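Local coordinates for giding protein-mglB (Thermus thermophilus, PDB 1J3W) that is of unknown function but probably acts as a guanine-nucleotide exchange factor or molecular adaptor in gliding motility, at residues B[82-87]-B[117-122]; B[31-36]-B[54-59]. One frame throughout, in Å; residues are numbered along the deposited sequence.

Contact 1: residues B[82-87]-B[117-122]; sequences FQEEVH and KVKLHG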
loop_
_atom_site.group_PDB
_atom_site.type_symbol
_atom_site.label_atom_id
_atom_site.label_comp_id
_atom_site.label_asym_id
_atom_site.label_seq_id
_atom_site.Cartn_x
_atom_site.Cartn_y
_atom_site.Cartn_z
ATOM N N PHE B 82 -2.347 10.229 7.384
ATOM C CA PHE B 82 -3.611 10.934 7.234
ATOM C C PHE B 82 -4.507 10.512 8.384
ATOM O O PHE B 82 -4.609 9.329 8.696
ATOM C CB PHE B 82 -4.264 10.579 5.899
ATOM C CG PHE B 82 -3.503 11.082 4.708
ATOM C CD1 PHE B 82 -3.331 12.446 4.503
ATOM C CD2 PHE B 82 -2.956 10.190 3.792
ATOM C CE1 PHE B 82 -2.623 12.916 3.399
ATOM C CE2 PHE B 82 -2.249 10.648 2.689
ATOM C CZ PHE B 82 -2.081 12.013 2.489
ATOM N N GLN B 83 -5.148 11.484 9.018
ATOM C CA GLN B 83 -6.029 11.191 10.138
ATOM C C GLN B 83 -7.441 10.851 9.688
ATOM O O GLN B 83 -8.074 9.957 10.242
ATOM C CB GLN B 83 -6.085 12.381 11.101
ATOM C CG GLN B 83 -4.862 12.547 12.003
ATOM C CD GLN B 83 -3.599 12.892 11.241
ATOM O OE1 GLN B 83 -3.586 13.811 10.421
ATOM N NE2 GLN B 83 -2.520 12.167 11.521
ATOM N N GLU B 84 -7.926 11.560 8.673
ATOM C CA GLU B 84 -9.275 11.359 8.164
ATOM C C GLU B 84 -9.240 11.077 6.668
ATOM O O GLU B 84 -8.507 11.729 5.926
ATOM C CB GLU B 84 -10.101 12.620 8.438
ATOM C CG GLU B 84 -11.582 12.521 8.155
ATOM C CD GLU B 84 -12.305 13.814 8.482
ATOM O OE1 GLU B 84 -11.907 14.868 7.943
ATOM O OE2 GLU B 84 -13.266 13.786 9.278
ATOM N N GLU B 85 -10.034 10.107 6.226
ATOM C CA GLU B 85 -10.092 9.752 4.817
ATOM C C GLU B 85 -11.516 9.444 4.388
ATOM O O GLU B 85 -12.263 8.792 5.118
ATOM C CB GLU B 85 -9.224 8.520 4.528
ATOM C CG GLU B 85 -7.717 8.725 4.701
ATOM C CD GLU B 85 -6.904 7.512 4.262
ATOM O OE1 GLU B 85 -7.429 6.681 3.484
ATOM O OE2 GLU B 85 -5.731 7.393 4.676
ATOM N N VAL B 86 -11.888 9.912 3.201
ATOM C CA VAL B 86 -13.213 9.643 2.653
ATOM C C VAL B 86 -13.037 9.091 1.241
ATOM O O VAL B 86 -12.311 9.669 0.435
ATOM C CB VAL B 86 -14.080 10.917 2.584
ATOM C CG1 VAL B 86 -15.404 10.605 1.903
ATOM C CG2 VAL B 86 -14.323 11.454 3.982
ATOM N N HIS B 87 -13.673 7.956 0.961
ATOM C CA HIS B 87 -13.618 7.326 -0.360
ATOM C C HIS B 87 -15.054 7.237 -0.838
ATOM O O HIS B 87 -15.905 6.641 -0.169
ATOM C CB HIS B 87 -13.019 5.919 -0.279
ATOM C CG HIS B 87 -11.571 5.897 0.102
ATOM N ND1 HIS B 87 -11.132 6.112 1.390
ATOM C CD2 HIS B 87 -10.459 5.702 -0.646
ATOM C CE1 HIS B 87 -9.813 6.051 1.420
ATOM N NE2 HIS B 87 -9.380 5.804 0.196
ATOM N N LYS B 117 -23.404 14.928 7.549
ATOM C CA LYS B 117 -23.750 14.289 8.815
ATOM C C LYS B 117 -22.704 13.225 9.140
ATOM O O LYS B 117 -22.284 13.070 10.288
ATOM C CB LYS B 117 -25.130 13.634 8.720
ATOM C CG LYS B 117 -26.295 14.594 8.518
ATOM C CD LYS B 117 -26.676 15.303 9.803
ATOM C CE LYS B 117 -27.990 16.057 9.633
ATOM N NZ LYS B 117 -28.505 16.559 10.934
ATOM N N VAL B 118 -22.283 12.486 8.119
ATOM C CA VAL B 118 -21.279 11.450 8.306
ATOM C C VAL B 118 -19.998 12.031 8.902
ATOM O O VAL B 118 -19.451 11.496 9.866
ATOM C CB VAL B 118 -20.948 10.755 6.958
ATOM C CG1 VAL B 118 -19.738 9.846 7.118
ATOM C CG2 VAL B 118 -22.149 9.944 6.485
ATOM N N LYS B 119 -19.531 13.136 8.337
ATOM C CA LYS B 119 -18.300 13.751 8.816
ATOM C C LYS B 119 -18.443 14.422 10.173
ATOM O O LYS B 119 -17.541 14.339 11.013
ATOM C CB LYS B 119 -17.786 14.746 7.780
ATOM C CG LYS B 119 -17.550 14.092 6.424
ATOM C CD LYS B 119 -16.728 14.964 5.501
ATOM C CE LYS B 119 -15.286 15.047 5.969
ATOM N NZ LYS B 119 -14.478 15.898 5.059
ATOM N N LEU B 120 -19.578 15.078 10.392
ATOM C CA LEU B 120 -19.832 15.756 11.660
ATOM C C LEU B 120 -19.882 14.755 12.810
ATOM O O LEU B 120 -19.096 14.827 13.755
ATOM C CB LEU B 120 -21.162 16.515 11.588
ATOM C CG LEU B 120 -21.649 17.175 12.883
ATOM C CD1 LEU B 120 -20.655 18.225 13.310
ATOM C CD2 LEU B 120 -23.022 17.797 12.670
ATOM N N HIS B 121 -20.803 13.805 12.720
ATOM C CA HIS B 121 -20.956 12.819 13.777
ATOM C C HIS B 121 -19.847 11.775 13.770
ATOM O O HIS B 121 -19.543 11.175 14.802
ATOM C CB HIS B 121 -22.347 12.195 13.673
ATOM C CG HIS B 121 -23.448 13.195 13.848
ATOM N ND1 HIS B 121 -23.792 13.711 15.080
ATOM C CD2 HIS B 121 -24.222 13.838 12.942
ATOM C CE1 HIS B 121 -24.730 14.628 14.924
ATOM N NE2 HIS B 121 -25.008 14.725 13.636
ATOM N N GLY B 122 -19.236 11.566 12.605
ATOM C CA GLY B 122 -18.129 10.634 12.519
ATOM C C GLY B 122 -16.955 11.184 13.317
ATOM O O GLY B 122 -16.284 10.447 14.029
HETATM O O HOH W 1 -11.605 15.706 5.422
#
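Val86 on strand 84-88 and Lys119 on helix 115-135 bring the two backbones nearest, their CA atoms 9.0 Å apart, so side chains alone span the gap. Glu84 and Val86, alternate residues of the strand, turn their CB atoms toward the helix. A chi1 of -172° swings CG of Glu84 away from the backbone N, and the extended chain carries the carboxylate to Lys119, whose chain bends at chi3 (71°) and crosses it at about a right angle. Lys119 CE lies 3.9 Å from Glu84 OE1 and 4.2 Å from Val86 CG2, a valine methyl meeting the last carbon of the lysine chain. Glu84 OE1 and Lys119 NZ form a long salt bridge of 4.0 Å, with a water between them that donates to OE1 (2.7 Å) and accepts from NZ (2.9 Å). Glutamate suits this place because its second oxygen, OE2, is hydrogen-bonded to the Tyr95 hydroxyl on the adjoining strand. Replacing Glu84 with alanine would probably leave both Lys119 and the Tyr95 hydroxyl without this carboxylate partner. Strand 84-88 also pairs antiparallel with a strand of the second subunit. Helix and outermost strand of the chain are thus joined by a lysine that packs through its last methylene and attracts, largely through water, by its ammonium group.

Contact 2: residues B[31-36]-B[54-59]; sequences YALLID and PPLDTL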
loop_
_atom_site.group_PDB
_atom_site.type_symbol
_atom_site.label_atom_id
_atom_site.label_comp_id
_atom_site.label_asym_id
_atom_site.label_seq_id
_atom_site.Cartn_x
_atom_site.Cartn_y
_atom_site.Cartn_z
ATOM N N TYR B 31 -23.012 0.723 8.310
ATOM C CA TYR B 31 -22.202 -0.028 9.258
ATOM C C TYR B 31 -21.164 0.846 9.929
ATOM O O TYR B 31 -20.607 1.758 9.309
ATOM C CB TYR B 31 -21.500 -1.188 8.528
ATOM C CG TYR B 31 -22.381 -1.906 7.521
ATOM C CD1 TYR B 31 -23.560 -2.534 7.921
ATOM C CD2 TYR B 31 -22.062 -1.910 6.161
ATOM C CE1 TYR B 31 -24.406 -3.137 6.993
ATOM C CE2 TYR B 31 -22.904 -2.513 5.223
ATOM C CZ TYR B 31 -24.074 -3.120 5.649
ATOM O OH TYR B 31 -24.925 -3.688 4.725
ATOM N N ALA B 32 -20.906 0.560 11.198
ATOM C CA ALA B 32 -19.925 1.310 11.974
ATOM C C ALA B 32 -19.019 0.330 12.698
ATOM O O ALA B 32 -19.492 -0.621 13.320
ATOM C CB ALA B 32 -20.627 2.209 12.975
ATOM N N LEU B 33 -17.713 0.552 12.616
ATOM C CA LEU B 33 -16.772 -0.342 13.277
ATOM C C LEU B 33 -15.615 0.401 13.899
ATOM O O LEU B 33 -15.236 1.480 13.441
ATOM C CB LEU B 33 -16.153 -1.334 12.289
ATOM C CG LEU B 33 -16.932 -2.152 11.272
ATOM C CD1 LEU B 33 -17.285 -1.282 10.071
ATOM C CD2 LEU B 33 -16.053 -3.319 10.822
ATOM N N LEU B 34 -15.062 -0.187 14.954
ATOM C CA LEU B 34 -13.858 0.298 15.517
ATOM C C LEU B 34 -12.889 -0.818 15.366
ATOM O O LEU B 34 -13.136 -1.945 15.773
ATOM C CB LEU B 34 -14.097 0.577 17.000
ATOM C CG LEU B 34 -12.823 1.034 17.712
ATOM C CD1 LEU B 34 -12.405 2.446 17.301
ATOM C CD2 LEU B 34 -12.964 1.054 19.233
ATOM N N ILE B 35 -11.789 -0.545 14.678
ATOM C CA ILE B 35 -10.799 -1.578 14.394
ATOM C C ILE B 35 -9.432 -1.104 14.851
ATOM O O ILE B 35 -9.215 0.090 15.030
ATOM C CB ILE B 35 -10.741 -1.893 12.878
ATOM C CG1 ILE B 35 -10.129 -0.717 12.105
ATOM C CG2 ILE B 35 -12.154 -2.155 12.353
ATOM C CD1 ILE B 35 -9.949 -0.991 10.623
ATOM N N ASP B 36 -8.506 -2.030 15.069
ATOM C CA ASP B 36 -7.181 -1.589 15.470
ATOM C C ASP B 36 -6.376 -1.421 14.195
ATOM O O ASP B 36 -6.788 -1.880 13.128
ATOM C CB ASP B 36 -6.516 -2.569 16.459
ATOM C CG ASP B 36 -6.099 -3.891 15.832
ATOM O OD1 ASP B 36 -5.583 -4.740 16.590
ATOM O OD2 ASP B 36 -6.267 -4.102 14.618
ATOM N N PRO B 54 -20.842 -6.598 3.997
ATOM C CA PRO B 54 -19.864 -7.451 3.323
ATOM C C PRO B 54 -19.046 -8.014 4.484
ATOM O O PRO B 54 -19.165 -7.530 5.611
ATOM C CB PRO B 54 -19.078 -6.457 2.472
ATOM C CG PRO B 54 -19.129 -5.206 3.281
ATOM C CD PRO B 54 -20.567 -5.171 3.749
ATOM N N PRO B 55 -18.220 -9.041 4.245
ATOM C CA PRO B 55 -17.423 -9.603 5.343
ATOM C C PRO B 55 -16.703 -8.495 6.112
ATOM O O PRO B 55 -15.816 -7.835 5.572
ATOM C CB PRO B 55 -16.455 -10.538 4.621
ATOM C CG PRO B 55 -17.247 -10.980 3.428
ATOM C CD PRO B 55 -17.906 -9.704 2.966
ATOM N N LEU B 56 -17.068 -8.304 7.374
ATOM C CA LEU B 56 -16.467 -7.236 8.165
ATOM C C LEU B 56 -14.996 -7.434 8.475
ATOM O O LEU B 56 -14.254 -6.459 8.596
ATOM C CB LEU B 56 -17.256 -7.022 9.458
ATOM C CG LEU B 56 -18.680 -6.495 9.255
ATOM C CD1 LEU B 56 -19.344 -6.340 10.611
ATOM C CD2 LEU B 56 -18.659 -5.166 8.513
ATOM N N ASP B 57 -14.567 -8.685 8.615
ATOM C CA ASP B 57 -13.159 -8.930 8.884
ATOM C C ASP B 57 -12.339 -8.539 7.653
ATOM O O ASP B 57 -11.272 -7.943 7.779
ATOM C CB ASP B 57 -12.929 -10.395 9.297
ATOM C CG ASP B 57 -13.391 -11.398 8.255
ATOM O OD1 ASP B 57 -14.327 -11.122 7.473
ATOM O OD2 ASP B 57 -12.813 -12.505 8.239
ATOM N N THR B 58 -12.857 -8.841 6.466
ATOM C CA THR B 58 -12.165 -8.477 5.236
ATOM C C THR B 58 -12.159 -6.953 5.095
ATOM O O THR B 58 -11.145 -6.362 4.722
ATOM C CB THR B 58 -12.842 -9.103 4.011
ATOM O OG1 THR B 58 -12.910 -10.525 4.190
ATOM C CG2 THR B 58 -12.046 -8.797 2.743
ATOM N N LEU B 59 -13.285 -6.313 5.407
ATOM C CA LEU B 59 -13.365 -4.857 5.320
ATOM C C LEU B 59 -12.310 -4.226 6.225
ATOM O O LEU B 59 -11.569 -3.334 5.809
ATOM C CB LEU B 59 -14.757 -4.368 5.737
ATOM C CG LEU B 59 -14.912 -2.847 5.873
ATOM C CD1 LEU B 59 -14.653 -2.177 4.532
ATOM C CD2 LEU B 59 -16.315 -2.511 6.376
#
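The aromatic ring of Tyr31 meets the ring of Pro54 at a slant, with CE2 of the tyrosine 3.8 Å from CD of the proline. The contact belongs to the Roadblock/LC7 fold, in which helix 56-69 follows the hairpin of strands 31-36 and 41-46 and packs across the antiparallel sheet. Val108 of the neighbouring strand and Ala50 and Pro53 of the loop that leads into helix 56-69 also pack against Tyr31, while its hydroxyl hydrogen-bonds to the backbone O of Pro51. A tyrosine suits this margin because its ring can be buried against prolines while its polar end ties down that loop.

Strand alternation sets the pattern: Tyr31, Leu33 and Ile35 direct their CB atoms to the helix, whereas Ala32 points away.

Leu33 carries the centre of the contact. Its CG stands anti to the carbonyl carbon (chi1 -48°), a turn that presents the isopropyl fork to two residues three apart on the helix. One branch, CD2, lies 3.9 Å from CD2 of Leu56 and 4.1 Å from the CB of the same residue; the other, CD1, meets CD2 of Leu59. Leucine fits at Leu33 and Leu59, since each forked methyl pair can fill space between strand and helix without bringing a polar group into the interior. Leu56 sits at the border, where it also rests on His44 and Glu46 of strand 41-46, and Leu59 packs on Val108 and on Leu76 of the second subunit.

Pro55 occupies the N-cap, where the lack of an N-H costs the helix no bond, and its carbonyl O opens the helical hydrogen bonding by accepting from the backbone N of Leu59 at 3.0 Å.

How the contacts relate
Both contacts set a helix against the same antiparallel sheet, but from opposite faces: Glu85, whose neighbours in contact 1 face helix 115-135, is itself hydrogen-bonded to Asn66 of helix 56-69, the helix of contact 2. Their centres are about 16 Å apart and the nearest atoms about 8 Å, so they do not touch. Contact 2 is buried on strand 31-36, flanked by two strands, and is wholly apolar across its interface. Contact 1 sits on strand 84-88, outermost within the chain, and is only partly buried, which suits its charged groups and bridging water. Each also borders the second subunit, contact 1 through strand pairing and contact 2 through side-chain packing.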